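Local coordinates for putative outer membrane protein (LpxR) (Salmonella typhimurium, PDB 3FID) that probably removes acyl chains from lipid A, as a lipopolysaccharide-modifying, zinc-binding beta-barrel enzyme of the outer membrane, at residues H54-I59 against S203-I208; G106-D111 against N174-L179. All blocks are in the same frame, centred on the assembly; numbering follows the deposited sequence.

Interaction 1. Residues H54-I59 against S203-I208. With ZN (zinc ion), chain E.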
loop_
_atom_site.group_PDB
_atom_site.type_symbol
_atom_site.label_atom_id
_atom_site.label_comp_id
_atom_site.label_asym_id
_atom_site.label_seq_id
_atom_site.Cartn_x
_atom_site.Cartn_y
_atom_site.Cartn_z
ATOM N N HIS A 54 11.497 7.760 -0.540
ATOM C CA HIS A 54 10.351 7.853 0.350
ATOM C C HIS A 54 10.714 7.444 1.766
ATOM O O HIS A 54 11.723 6.786 1.983
ATOM C CB HIS A 54 9.213 6.956 -0.137
ATOM C CG HIS A 54 9.449 5.499 0.125
ATOM N ND1 HIS A 54 10.256 4.721 -0.673
ATOM C CD2 HIS A 54 9.004 4.692 1.118
ATOM C CE1 HIS A 54 10.293 3.488 -0.188
ATOM N NE2 HIS A 54 9.526 3.440 0.891
ATOM N N ILE A 55 9.891 7.901 2.707
ATOM C CA ILE A 55 9.883 7.409 4.086
ATOM C C ILE A 55 8.408 7.087 4.384
ATOM O O ILE A 55 7.500 7.783 3.905
ATOM C CB ILE A 55 10.457 8.460 5.076
ATOM C CG1 ILE A 55 10.294 8.010 6.541
ATOM C CG2 ILE A 55 9.775 9.804 4.896
ATOM C CD1 ILE A 55 11.500 7.180 7.129
ATOM N N ALA A 56 8.168 6.032 5.168
ATOM C CA ALA A 56 6.790 5.642 5.451
ATOM C C ALA A 56 6.677 4.862 6.763
ATOM O O ALA A 56 7.662 4.271 7.223
ATOM C CB ALA A 56 6.242 4.816 4.285
ATOM N N GLN A 57 5.483 4.890 7.341
ATOM C CA GLN A 57 5.156 4.063 8.513
ATOM C C GLN A 57 3.781 3.440 8.298
ATOM O O GLN A 57 2.797 4.135 8.025
ATOM C CB GLN A 57 5.152 4.887 9.806
ATOM C CG GLN A 57 5.103 3.995 11.091
ATOM C CD GLN A 57 4.485 4.685 12.287
ATOM O OE1 GLN A 57 3.476 5.383 12.172
ATOM N NE2 GLN A 57 5.098 4.500 13.450
ATOM N N ASP A 58 3.721 2.121 8.402
ATOM C CA ASP A 58 2.455 1.410 8.308
ATOM C C ASP A 58 2.213 0.628 9.587
ATOM O O ASP A 58 3.152 0.060 10.131
ATOM C CB ASP A 58 2.524 0.478 7.124
ATOM C CG ASP A 58 2.637 1.246 5.835
ATOM O OD1 ASP A 58 1.716 2.068 5.588
ATOM O OD2 ASP A 58 3.648 1.049 5.138
ATOM N N ILE A 59 0.962 0.652 10.058
ATOM C CA ILE A 59 0.568 0.112 11.367
ATOM C C ILE A 59 -0.520 -0.946 11.126
ATOM O O ILE A 59 -1.469 -0.704 10.354
ATOM C CB ILE A 59 0.036 1.232 12.274
ATOM C CG1 ILE A 59 1.081 2.370 12.386
ATOM C CG2 ILE A 59 -0.343 0.684 13.719
ATOM C CD1 ILE A 59 0.622 3.517 13.309
ATOM N N SER A 203 2.908 -0.423 -4.541
ATOM C CA SER A 203 1.926 0.624 -4.754
ATOM C C SER A 203 2.627 2.000 -4.769
ATOM O O SER A 203 3.641 2.217 -4.087
ATOM C CB SER A 203 0.775 0.502 -3.741
ATOM O OG SER A 203 1.099 1.075 -2.492
ATOM N N ARG A 204 2.136 2.908 -5.597
ATOM C CA ARG A 204 2.900 4.129 -5.824
ATOM C C ARG A 204 2.617 5.175 -4.737
ATOM O O ARG A 204 3.411 6.101 -4.556
ATOM C CB ARG A 204 2.715 4.634 -7.251
ATOM C CG ARG A 204 3.445 3.734 -8.320
ATOM C CD ARG A 204 4.883 4.230 -8.511
ATOM N NE ARG A 204 4.830 5.439 -9.323
ATOM C CZ ARG A 204 5.766 6.372 -9.381
ATOM N NH1 ARG A 204 6.872 6.282 -8.643
ATOM N NH2 ARG A 204 5.569 7.414 -10.154
ATOM N N ARG A 205 1.516 4.988 -4.003
ATOM C CA ARG A 205 1.205 5.786 -2.793
ATOM C C ARG A 205 1.356 7.292 -3.036
ATOM O O ARG A 205 1.985 8.010 -2.250
ATOM C CB ARG A 205 2.075 5.329 -1.600
ATOM C CG ARG A 205 1.912 3.821 -1.300
ATOM C CD ARG A 205 2.699 3.375 -0.075
ATOM N NE ARG A 205 2.156 3.885 1.194
ATOM C CZ ARG A 205 2.527 3.421 2.392
ATOM N NH1 ARG A 205 3.427 2.448 2.466
ATOM N NH2 ARG A 205 1.983 3.899 3.520
ATOM N N GLY A 206 0.771 7.772 -4.125
ATOM C CA GLY A 206 0.812 9.205 -4.417
ATOM C C GLY A 206 1.830 9.652 -5.458
ATOM O O GLY A 206 1.642 10.682 -6.085
ATOM N N LEU A 207 2.910 8.905 -5.640
ATOM C CA LEU A 207 3.879 9.301 -6.643
ATOM C C LEU A 207 3.275 9.174 -8.039
ATOM O O LEU A 207 2.502 8.257 -8.313
ATOM C CB LEU A 207 5.168 8.511 -6.514
ATOM C CG LEU A 207 5.871 8.717 -5.169
ATOM C CD1 LEU A 207 6.928 7.645 -4.980
ATOM C CD2 LEU A 207 6.442 10.162 -5.058
ATOM N N ILE A 208 3.621 10.123 -8.898
ATOM C CA ILE A 208 3.061 10.196 -10.260
ATOM C C ILE A 208 4.203 10.285 -11.272
ATOM O O ILE A 208 5.129 11.070 -11.090
ATOM C CB ILE A 208 2.099 11.426 -10.403
ATOM C CG1 ILE A 208 0.815 11.184 -9.573
ATOM C CG2 ILE A 208 1.754 11.714 -11.895
ATOM C CD1 ILE A 208 -0.099 12.435 -9.412
HETATM ZN ZN ZN E . 9.143 1.568 1.657
HETATM O O HOH W 1 7.700 0.412 0.345
#

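Interaction 2. Residues G106-D111 against N174-L179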
loop_
_atom_site.group_PDB
_atom_site.type_symbol
_atom_site.label_atom_id
_atom_site.label_comp_id
_atom_site.label_asym_id
_atom_site.label_seq_id
_atom_site.Cartn_x
_atom_site.Cartn_y
_atom_site.Cartn_z
ATOM N N GLY A 106 14.391 -1.092 6.532
ATOM C CA GLY A 106 13.438 -0.781 7.560
ATOM C C GLY A 106 13.446 -1.727 8.734
ATOM O O GLY A 106 14.345 -2.593 8.889
ATOM N N VAL A 107 12.415 -1.559 9.549
ATOM C CA VAL A 107 12.225 -2.354 10.777
ATOM C C VAL A 107 10.737 -2.650 10.987
ATOM O O VAL A 107 9.874 -1.800 10.716
ATOM C CB VAL A 107 12.847 -1.688 12.054
ATOM C CG1 VAL A 107 12.316 -0.241 12.291
ATOM C CG2 VAL A 107 12.665 -2.609 13.322
ATOM N N ILE A 108 10.451 -3.878 11.424
ATOM C CA ILE A 108 9.143 -4.215 11.997
ATOM C C ILE A 108 9.419 -4.573 13.453
ATOM O O ILE A 108 10.292 -5.405 13.725
ATOM C CB ILE A 108 8.504 -5.429 11.275
ATOM C CG1 ILE A 108 8.208 -5.079 9.799
ATOM C CG2 ILE A 108 7.239 -5.864 11.981
ATOM C CD1 ILE A 108 7.924 -6.301 8.898
ATOM N N GLY A 109 8.689 -3.957 14.372
ATOM C CA GLY A 109 8.924 -4.167 15.802
ATOM C C GLY A 109 8.647 -2.890 16.553
ATOM O O GLY A 109 8.207 -1.898 15.951
ATOM N N PRO A 110 8.854 -2.888 17.885
ATOM C CA PRO A 110 8.663 -1.651 18.665
ATOM C C PRO A 110 9.435 -0.417 18.101
ATOM O O PRO A 110 8.936 0.703 18.164
ATOM C CB PRO A 110 9.203 -2.036 20.045
ATOM C CG PRO A 110 8.961 -3.473 20.130
ATOM C CD PRO A 110 9.219 -4.031 18.752
ATOM N N ASP A 111 10.618 -0.637 17.536
ATOM C CA ASP A 111 11.441 0.437 16.943
ATOM C C ASP A 111 10.764 1.154 15.761
ATOM O O ASP A 111 11.137 2.276 15.430
ATOM C CB ASP A 111 12.812 -0.099 16.504
ATOM C CG ASP A 111 13.689 -0.506 17.691
ATOM O OD1 ASP A 111 13.185 -0.449 18.843
ATOM O OD2 ASP A 111 14.859 -0.899 17.454
ATOM N N ASN A 174 14.097 -10.257 4.325
ATOM C CA ASN A 174 13.838 -10.939 5.598
ATOM C C ASN A 174 12.602 -10.417 6.323
ATOM O O ASN A 174 12.286 -10.847 7.439
ATOM C CB ASN A 174 15.087 -10.894 6.506
ATOM C CG ASN A 174 15.501 -9.460 6.909
ATOM O OD1 ASN A 174 15.367 -8.501 6.116
ATOM N ND2 ASN A 174 16.061 -9.322 8.129
ATOM N N LEU A 175 11.870 -9.520 5.660
ATOM C CA LEU A 175 10.632 -8.995 6.222
ATOM C C LEU A 175 9.425 -9.473 5.409
ATOM O O LEU A 175 8.493 -10.049 5.986
ATOM C CB LEU A 175 10.665 -7.460 6.274
ATOM C CG LEU A 175 11.861 -6.782 6.948
ATOM C CD1 LEU A 175 11.669 -5.313 6.918
ATOM C CD2 LEU A 175 11.967 -7.240 8.386
ATOM N N PHE A 176 9.448 -9.229 4.090
ATOM C CA PHE A 176 8.404 -9.707 3.160
ATOM C C PHE A 176 9.019 -10.346 1.920
ATOM O O PHE A 176 10.021 -9.856 1.368
ATOM C CB PHE A 176 7.498 -8.565 2.665
ATOM C CG PHE A 176 6.894 -7.732 3.766
ATOM C CD1 PHE A 176 5.674 -8.096 4.366
ATOM C CD2 PHE A 176 7.541 -6.583 4.197
ATOM C CE1 PHE A 176 5.123 -7.303 5.376
ATOM C CE2 PHE A 176 6.998 -5.785 5.177
ATOM C CZ PHE A 176 5.784 -6.130 5.781
ATOM N N GLN A 177 8.369 -11.399 1.450
ATOM C CA GLN A 177 8.828 -12.103 0.279
ATOM C C GLN A 177 7.609 -12.690 -0.411
ATOM O O GLN A 177 6.829 -13.407 0.201
ATOM C CB GLN A 177 9.858 -13.169 0.650
ATOM C CG GLN A 177 10.488 -13.838 -0.553
ATOM C CD GLN A 177 11.922 -14.235 -0.264
ATOM O OE1 GLN A 177 12.809 -13.386 -0.136
ATOM N NE2 GLN A 177 12.144 -15.528 -0.102
ATOM N N TYR A 178 7.420 -12.295 -1.664
ATOM C CA TYR A 178 6.318 -12.789 -2.484
ATOM C C TYR A 178 6.563 -12.605 -3.975
ATOM O O TYR A 178 7.456 -11.857 -4.388
ATOM C CB TYR A 178 4.975 -12.180 -2.058
ATOM C CG TYR A 178 4.797 -10.694 -2.329
ATOM C CD1 TYR A 178 4.865 -9.762 -1.290
ATOM C CD2 TYR A 178 4.541 -10.216 -3.628
ATOM C CE1 TYR A 178 4.652 -8.365 -1.543
ATOM C CE2 TYR A 178 4.349 -8.873 -3.877
ATOM C CZ TYR A 178 4.400 -7.949 -2.828
ATOM O OH TYR A 178 4.208 -6.598 -3.099
ATOM N N LEU A 179 5.766 -13.323 -4.765
ATOM C CA LEU A 179 5.748 -13.181 -6.214
ATOM C C LEU A 179 4.297 -12.892 -6.586
ATOM O O LEU A 179 3.401 -13.641 -6.193
ATOM C CB LEU A 179 6.218 -14.473 -6.906
ATOM C CG LEU A 179 6.205 -14.400 -8.447
ATOM C CD1 LEU A 179 7.238 -13.403 -8.989
ATOM C CD2 LEU A 179 6.398 -15.804 -9.102
#

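Interaction 1. Residues H54-I59 against S203-I208
Arg205 meets Asp58 head on, its two terminal nitrogens each taking one carboxylate oxygen in an end-on, bidentate salt bridge. NH1 reaches Asp58 OD2 at 3.0 Å, nearly straight at 160° and in the guanidinium plane. The bond from Arg205 NH2 to Asp58 OD1, 2.8 Å, is more bent, at 136°, the oxygen tilted from that plane. Both oxygens offer their syn lone pairs, and the two flat groups stand 29° apart. Over one guanidinium face lies Ala56, its CB 4.1 Å from Arg205 NH1. Asp58 and Ala56 both point into the interior of the outer-membrane barrel from strand 49-60, while Arg205 comes from the loop joining strands 176-188 and 215-228, folded inside. Arg205 sets out with CG anti to its carbonyl carbon and bends at chi3 before the guanidinium. It sits in a type I' turn, Arg204 to Leu207, closed by Leu207 N to Arg204 O at 3.0 Å. Asp58 OD1 also bonds Tyr33 OH and OD2 bonds His84 NE2, which should fix the carboxylate's rotation. His84 in turn binds zinc through ND1, making Asp58 a second-shell partner; Asp104, a water and His54 NE2, 2.1 Å from the metal, are the other ligands.

Interaction 2. Residues G106-D111 against N174-L179
The phenyl ring of Phe176 receives the tip of Ile108 obliquely: CD1 lies 3.8 Å from Phe176 CZ, with CE2 of the same ring almost as close. Around the ring, Phe82 brings a second aromatic group whose plane is turned by about 60°, and Thr233, Asn231 and Leu201 pack against the Phe176 side chain as well, while Tyr232 and Thr233 of helix 232-235 pack on Ile108. Leu175 is the other half of the greasy junction, and here too Ile108 CD1 does the touching, 4.0 Å from Leu175 CB and 4.2 Å from its CD2. One methyl is therefore wedged against two consecutive residues. Its reach comes from an extended isoleucine: CG1 stands beside the backbone N, and chi2 of 165° carries CD1 straight outward. Phe176 starts from a CB that points neither to nor from strand 97-108, and it is the far end of the ring that closes the gap. A looser touch, Leu175 CD1 to Gly106 O at 4.3 Å, extends the patch back along the strand. The two backbones stay well apart, 7.6 Å between Ile108 CA and Leu175 CA. Strand 140-157 links both: Gly106 and Ile108 pair with Gly142 and Arg140, while Asn174 bonds through OD1 to Tyr143 N and through ND2 to Tyr141 O. Strands 97-108 and 176-188 are not sheet neighbours: 140-157 and 160-173 lie between them in strand order; this is side-chain packing between strand ends of an antiparallel outer-membrane beta-barrel, with the turn after strand 160-173 tucked in beside the end of strand 97-108.

Both contacts are buried and join parts of the same antiparallel barrel, yet they do it differently. Interaction 1, whose centre lies about 7 Å from that of the chain, is polar: a loop folded into the barrel meets the wall through paired charges, next to a zinc site. Interaction 2, its centre about 14 Å from the chain's, is apolar packing between strand ends. Along the chain, 106-111 and 174-179 are nested between 54-59 and 203-208. The two do not touch, their nearest atoms being about 6 Å apart, but strand 80-94 connects their surroundings: His84 is hydrogen-bonded to the carboxylate of interaction 1, and Phe82 meets the aromatic ring of interaction 2.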